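Local coordinates for Sys-1 protein (Caenorhabditis elegans, PDB 3C2G) that acts as a beta-catenin in Wnt signalling, binding the TCF factor POP-1 directly and activating or repressing its target genes, at residues M232-P244 and A288-L300. Numbering follows the deposited sequence.
Sequences MIGSYRLIAGQNP and AITTVVQYPNNDL
Y295 gives its phenol OH to the backbone O of Q242, 3.1 Å away; the donor stands well above the carbonyl plane, 54° out of it. The ring reaches the type I turn I239 to Q242 because CG lies anti to the backbone N (chi1 -169°). I239 lays CD1 over one face, a CH-pi contact 3.9 Å from the centroid, and P296 CD lies over the other. P244 passes obliquely by the hydroxyl end, and P244 CG lies 3.8 Å from P296 CG.

One helical turn before A240, the Y236 ring lies across the end of helix 285-292. V292 CA makes a CH-pi contact with one face, 4.2 Å from the centroid, and T291 O lies over that same face; A240 CB covers the opposite face. The same T291 O accepts Q294 NE2 at 2.8 Å, on a lone pair. Were Y236 an alanine, a gap would probably open between V292 CA and A240 CB, with T291 O losing the ring that covers it.

Deeper down, the selenomethionine M232 puts CE against A288 CB, and I239 and Y295 both touch helix 251-270. The segments 232-239 and 288-292 run nearly parallel, 19° apart, their axes 10.0 Å from each other at closest approach, typical of the stacked helices of an armadillo domain.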
loop_
_atom_site.group_PDB
_atom_site.type_symbol
_atom_site.label_atom_id
_atom_site.label_comp_id
_atom_site.label_asym_id
_atom_site.label_seq_id
_atom_site.Cartn_x
_atom_site.Cartn_y
_atom_site.Cartn_z
HETATM N N MSE A 232 15.933 -11.282 2.724
HETATM C CA MSE A 232 16.185 -9.996 2.062
HETATM C C MSE A 232 17.686 -9.683 2.055
HETATM O O MSE A 232 18.272 -9.387 1.020
HETATM C CB MSE A 232 15.512 -8.891 2.858
HETATM C CG MSE A 232 14.279 -8.214 2.295
HETATM SE SE MSE A 232 14.040 -6.595 3.452
HETATM C CE MSE A 232 15.882 -6.006 3.398
ATOM N N ILE A 233 18.289 -9.766 3.234
ATOM C CA ILE A 233 19.644 -9.316 3.455
ATOM C C ILE A 233 20.680 -10.278 2.898
ATOM O O ILE A 233 21.647 -9.847 2.278
ATOM C CB ILE A 233 19.893 -9.009 4.951
ATOM C CG1 ILE A 233 19.083 -7.779 5.356
ATOM C CG2 ILE A 233 21.379 -8.788 5.244
ATOM C CD1 ILE A 233 19.463 -6.499 4.594
ATOM N N GLY A 234 20.482 -11.566 3.145
ATOM C CA GLY A 234 21.252 -12.611 2.498
ATOM C C GLY A 234 21.278 -12.490 0.982
ATOM O O GLY A 234 22.331 -12.628 0.374
ATOM N N SER A 235 20.135 -12.222 0.367
ATOM C CA SER A 235 20.105 -12.026 -1.080
ATOM C C SER A 235 20.837 -10.748 -1.462
ATOM O O SER A 235 21.613 -10.735 -2.432
ATOM C CB SER A 235 18.673 -11.991 -1.627
ATOM O OG SER A 235 17.920 -13.136 -1.250
ATOM N N TYR A 236 20.606 -9.674 -0.701
ATOM C CA TYR A 236 21.285 -8.420 -0.992
ATOM C C TYR A 236 22.795 -8.628 -0.955
ATOM O O TYR A 236 23.514 -8.182 -1.840
ATOM C CB TYR A 236 20.878 -7.281 -0.052
ATOM C CG TYR A 236 21.660 -6.038 -0.375
ATOM C CD1 TYR A 236 21.399 -5.314 -1.544
ATOM C CD2 TYR A 236 22.707 -5.625 0.437
ATOM C CE1 TYR A 236 22.149 -4.196 -1.880
ATOM C CE2 TYR A 236 23.452 -4.506 0.124
ATOM C CZ TYR A 236 23.168 -3.795 -1.036
ATOM O OH TYR A 236 23.918 -2.679 -1.345
ATOM N N ARG A 237 23.264 -9.342 0.053
ATOM C CA ARG A 237 24.680 -9.579 0.180
ATOM C C ARG A 237 25.286 -10.208 -1.066
ATOM O O ARG A 237 26.427 -9.923 -1.395
ATOM C CB ARG A 237 24.975 -10.440 1.401
ATOM C CG ARG A 237 25.071 -9.635 2.682
ATOM C CD ARG A 237 25.407 -10.513 3.853
ATOM N NE ARG A 237 26.168 -9.752 4.839
ATOM C CZ ARG A 237 26.806 -10.284 5.879
ATOM N NH1 ARG A 237 26.774 -11.598 6.092
ATOM N NH2 ARG A 237 27.475 -9.494 6.709
ATOM N N LEU A 238 24.521 -11.048 -1.757
ATOM C CA LEU A 238 25.060 -11.795 -2.887
ATOM C C LEU A 238 24.974 -11.033 -4.196
ATOM O O LEU A 238 25.744 -11.292 -5.120
ATOM C CB LEU A 238 24.363 -13.146 -3.023
ATOM C CG LEU A 238 24.655 -14.161 -1.912
ATOM C CD1 LEU A 238 23.593 -15.265 -1.929
ATOM C CD2 LEU A 238 26.052 -14.744 -2.016
ATOM N N ILE A 239 24.037 -10.098 -4.277
ATOM C CA ILE A 239 23.880 -9.309 -5.488
ATOM C C ILE A 239 24.615 -7.969 -5.412
ATOM O O ILE A 239 24.854 -7.335 -6.444
ATOM C CB ILE A 239 22.392 -9.086 -5.854
ATOM C CG1 ILE A 239 21.695 -8.160 -4.869
ATOM C CG2 ILE A 239 21.655 -10.407 -5.963
ATOM C CD1 ILE A 239 20.406 -7.591 -5.402
ATOM N N ALA A 240 24.997 -7.572 -4.195
ATOM C CA ALA A 240 25.442 -6.209 -3.904
ATOM C C ALA A 240 26.526 -5.703 -4.849
ATOM O O ALA A 240 26.390 -4.615 -5.427
ATOM C CB ALA A 240 25.881 -6.073 -2.463
ATOM N N GLY A 241 27.585 -6.482 -5.020
ATOM C CA GLY A 241 28.648 -6.081 -5.932
ATOM C C GLY A 241 28.382 -6.343 -7.418
ATOM O O GLY A 241 29.136 -5.865 -8.268
ATOM N N GLN A 242 27.321 -7.091 -7.736
ATOM C CA GLN A 242 27.048 -7.504 -9.117
ATOM C C GLN A 242 26.629 -6.355 -10.024
ATOM O O GLN A 242 25.731 -5.577 -9.694
ATOM C CB GLN A 242 25.969 -8.585 -9.158
ATOM C CG GLN A 242 26.321 -9.851 -8.399
ATOM C CD GLN A 242 26.647 -10.998 -9.316
ATOM O OE1 GLN A 242 27.543 -10.905 -10.158
ATOM N NE2 GLN A 242 25.912 -12.100 -9.163
ATOM N N ASN A 243 27.275 -6.272 -11.182
ATOM C CA ASN A 243 26.917 -5.290 -12.191
ATOM C C ASN A 243 25.563 -5.632 -12.811
ATOM O O ASN A 243 25.385 -6.714 -13.356
ATOM C CB ASN A 243 28.024 -5.186 -13.256
ATOM C CG ASN A 243 27.548 -4.539 -14.556
ATOM O OD1 ASN A 243 26.842 -3.527 -14.559
ATOM N ND2 ASN A 243 27.952 -5.125 -15.673
ATOM N N PRO A 244 24.601 -4.701 -12.722
ATOM C CA PRO A 244 23.253 -4.932 -13.250
ATOM C C PRO A 244 23.169 -5.018 -14.779
ATOM O O PRO A 244 22.097 -5.319 -15.316
ATOM C CB PRO A 244 22.476 -3.703 -12.757
ATOM C CG PRO A 244 23.510 -2.640 -12.635
ATOM C CD PRO A 244 24.723 -3.362 -12.110
ATOM N N ALA A 288 16.705 -2.402 6.997
ATOM C CA ALA A 288 16.874 -3.485 6.038
ATOM C C ALA A 288 16.412 -3.067 4.636
ATOM O O ALA A 288 17.144 -3.213 3.663
ATOM C CB ALA A 288 16.136 -4.719 6.507
ATOM N N ILE A 289 15.206 -2.533 4.540
ATOM C CA ILE A 289 14.697 -2.061 3.262
ATOM C C ILE A 289 15.625 -1.040 2.601
ATOM O O ILE A 289 15.935 -1.157 1.416
ATOM C CB ILE A 289 13.293 -1.463 3.403
ATOM C CG1 ILE A 289 12.312 -2.543 3.860
ATOM C CG2 ILE A 289 12.822 -0.875 2.081
ATOM C CD1 ILE A 289 10.976 -1.973 4.265
ATOM N N THR A 290 16.078 -0.055 3.370
ATOM C CA THR A 290 16.864 1.025 2.804
ATOM C C THR A 290 18.240 0.553 2.361
ATOM O O THR A 290 18.773 1.084 1.384
ATOM C CB THR A 290 16.931 2.297 3.717
ATOM O OG1 THR A 290 17.607 1.986 4.927
ATOM C CG2 THR A 290 15.544 2.777 4.070
ATOM N N THR A 291 18.795 -0.448 3.049
ATOM C CA THR A 291 20.061 -1.073 2.643
ATOM C C THR A 291 19.917 -1.765 1.284
ATOM O O THR A 291 20.773 -1.620 0.413
ATOM C CB THR A 291 20.537 -2.124 3.675
ATOM O OG1 THR A 291 20.731 -1.497 4.945
ATOM C CG2 THR A 291 21.874 -2.793 3.243
ATOM N N VAL A 292 18.813 -2.496 1.127
ATOM C CA VAL A 292 18.565 -3.329 -0.032
ATOM C C VAL A 292 18.281 -2.493 -1.266
ATOM O O VAL A 292 18.739 -2.834 -2.356
ATOM C CB VAL A 292 17.428 -4.356 0.246
ATOM C CG1 VAL A 292 16.876 -4.961 -1.054
ATOM C CG2 VAL A 292 17.939 -5.463 1.178
ATOM N N VAL A 293 17.552 -1.394 -1.101
ATOM C CA VAL A 293 17.227 -0.544 -2.247
ATOM C C VAL A 293 18.387 0.315 -2.744
ATOM O O VAL A 293 18.201 1.155 -3.610
ATOM C CB VAL A 293 15.959 0.317 -2.037
ATOM C CG1 VAL A 293 14.762 -0.573 -1.730
ATOM C CG2 VAL A 293 16.165 1.370 -0.951
ATOM N N GLN A 294 19.586 0.090 -2.215
ATOM C CA GLN A 294 20.801 0.642 -2.831
ATOM C C GLN A 294 21.125 -0.075 -4.147
ATOM O O GLN A 294 21.892 0.445 -4.948
ATOM C CB GLN A 294 22.013 0.548 -1.890
ATOM C CG GLN A 294 21.879 1.330 -0.583
ATOM C CD GLN A 294 23.001 1.027 0.427
ATOM O OE1 GLN A 294 23.715 1.936 0.854
ATOM N NE2 GLN A 294 23.149 -0.240 0.812
ATOM N N TYR A 295 20.565 -1.264 -4.377
ATOM C CA TYR A 295 20.845 -1.976 -5.621
ATOM C C TYR A 295 20.141 -1.328 -6.816
ATOM O O TYR A 295 18.934 -1.153 -6.803
ATOM C CB TYR A 295 20.525 -3.471 -5.551
ATOM C CG TYR A 295 21.075 -4.187 -6.770
ATOM C CD1 TYR A 295 22.411 -4.591 -6.812
ATOM C CD2 TYR A 295 20.282 -4.402 -7.906
ATOM C CE1 TYR A 295 22.942 -5.208 -7.924
ATOM C CE2 TYR A 295 20.809 -5.012 -9.039
ATOM C CZ TYR A 295 22.147 -5.410 -9.037
ATOM O OH TYR A 295 22.702 -6.022 -10.140
ATOM N N PRO A 296 20.898 -0.995 -7.874
ATOM C CA PRO A 296 20.274 -0.295 -8.994
ATOM C C PRO A 296 19.399 -1.197 -9.854
ATOM O O PRO A 296 19.823 -1.675 -10.899
ATOM C CB PRO A 296 21.466 0.257 -9.785
ATOM C CG PRO A 296 22.610 -0.687 -9.455
ATOM C CD PRO A 296 22.342 -1.246 -8.080
ATOM N N ASN A 297 18.173 -1.410 -9.397
ATOM C CA ASN A 297 17.146 -2.088 -10.161
ATOM C C ASN A 297 15.783 -1.503 -9.781
ATOM O O ASN A 297 15.376 -1.539 -8.605
ATOM C CB ASN A 297 17.184 -3.592 -9.889
ATOM C CG ASN A 297 16.051 -4.330 -10.563
ATOM O OD1 ASN A 297 14.910 -4.304 -10.098
ATOM N ND2 ASN A 297 16.354 -4.983 -11.673
ATOM N N ASN A 298 15.078 -0.978 -10.776
ATOM C CA ASN A 298 13.867 -0.211 -10.541
ATOM C C ASN A 298 12.674 -0.985 -10.002
ATOM O O ASN A 298 11.881 -0.438 -9.233
ATOM C CB ASN A 298 13.503 0.607 -11.789
ATOM C CG ASN A 298 14.540 1.673 -12.088
ATOM O OD1 ASN A 298 15.480 1.869 -11.308
ATOM N ND2 ASN A 298 14.386 2.364 -13.210
ATOM N N ASP A 299 12.532 -2.247 -10.387
ATOM C CA ASP A 299 11.448 -3.059 -9.844
ATOM C C ASP A 299 11.696 -3.284 -8.368
ATOM O O ASP A 299 10.792 -3.194 -7.550
ATOM C CB ASP A 299 11.330 -4.402 -10.580
ATOM C CG ASP A 299 10.677 -4.264 -11.959
ATOM O OD1 ASP A 299 9.870 -3.320 -12.154
ATOM O OD2 ASP A 299 10.963 -5.102 -12.847
ATOM N N LEU A 300 12.946 -3.571 -8.045
ATOM C CA LEU A 300 13.352 -3.801 -6.683
ATOM C C LEU A 300 13.153 -2.509 -5.873
ATOM O O LEU A 300 12.573 -2.538 -4.791
ATOM C CB LEU A 300 14.810 -4.296 -6.651
ATOM C CG LEU A 300 15.416 -4.746 -5.324
ATOM C CD1 LEU A 300 16.754 -5.404 -5.558
ATOM C CD2 LEU A 300 15.613 -3.554 -4.410
#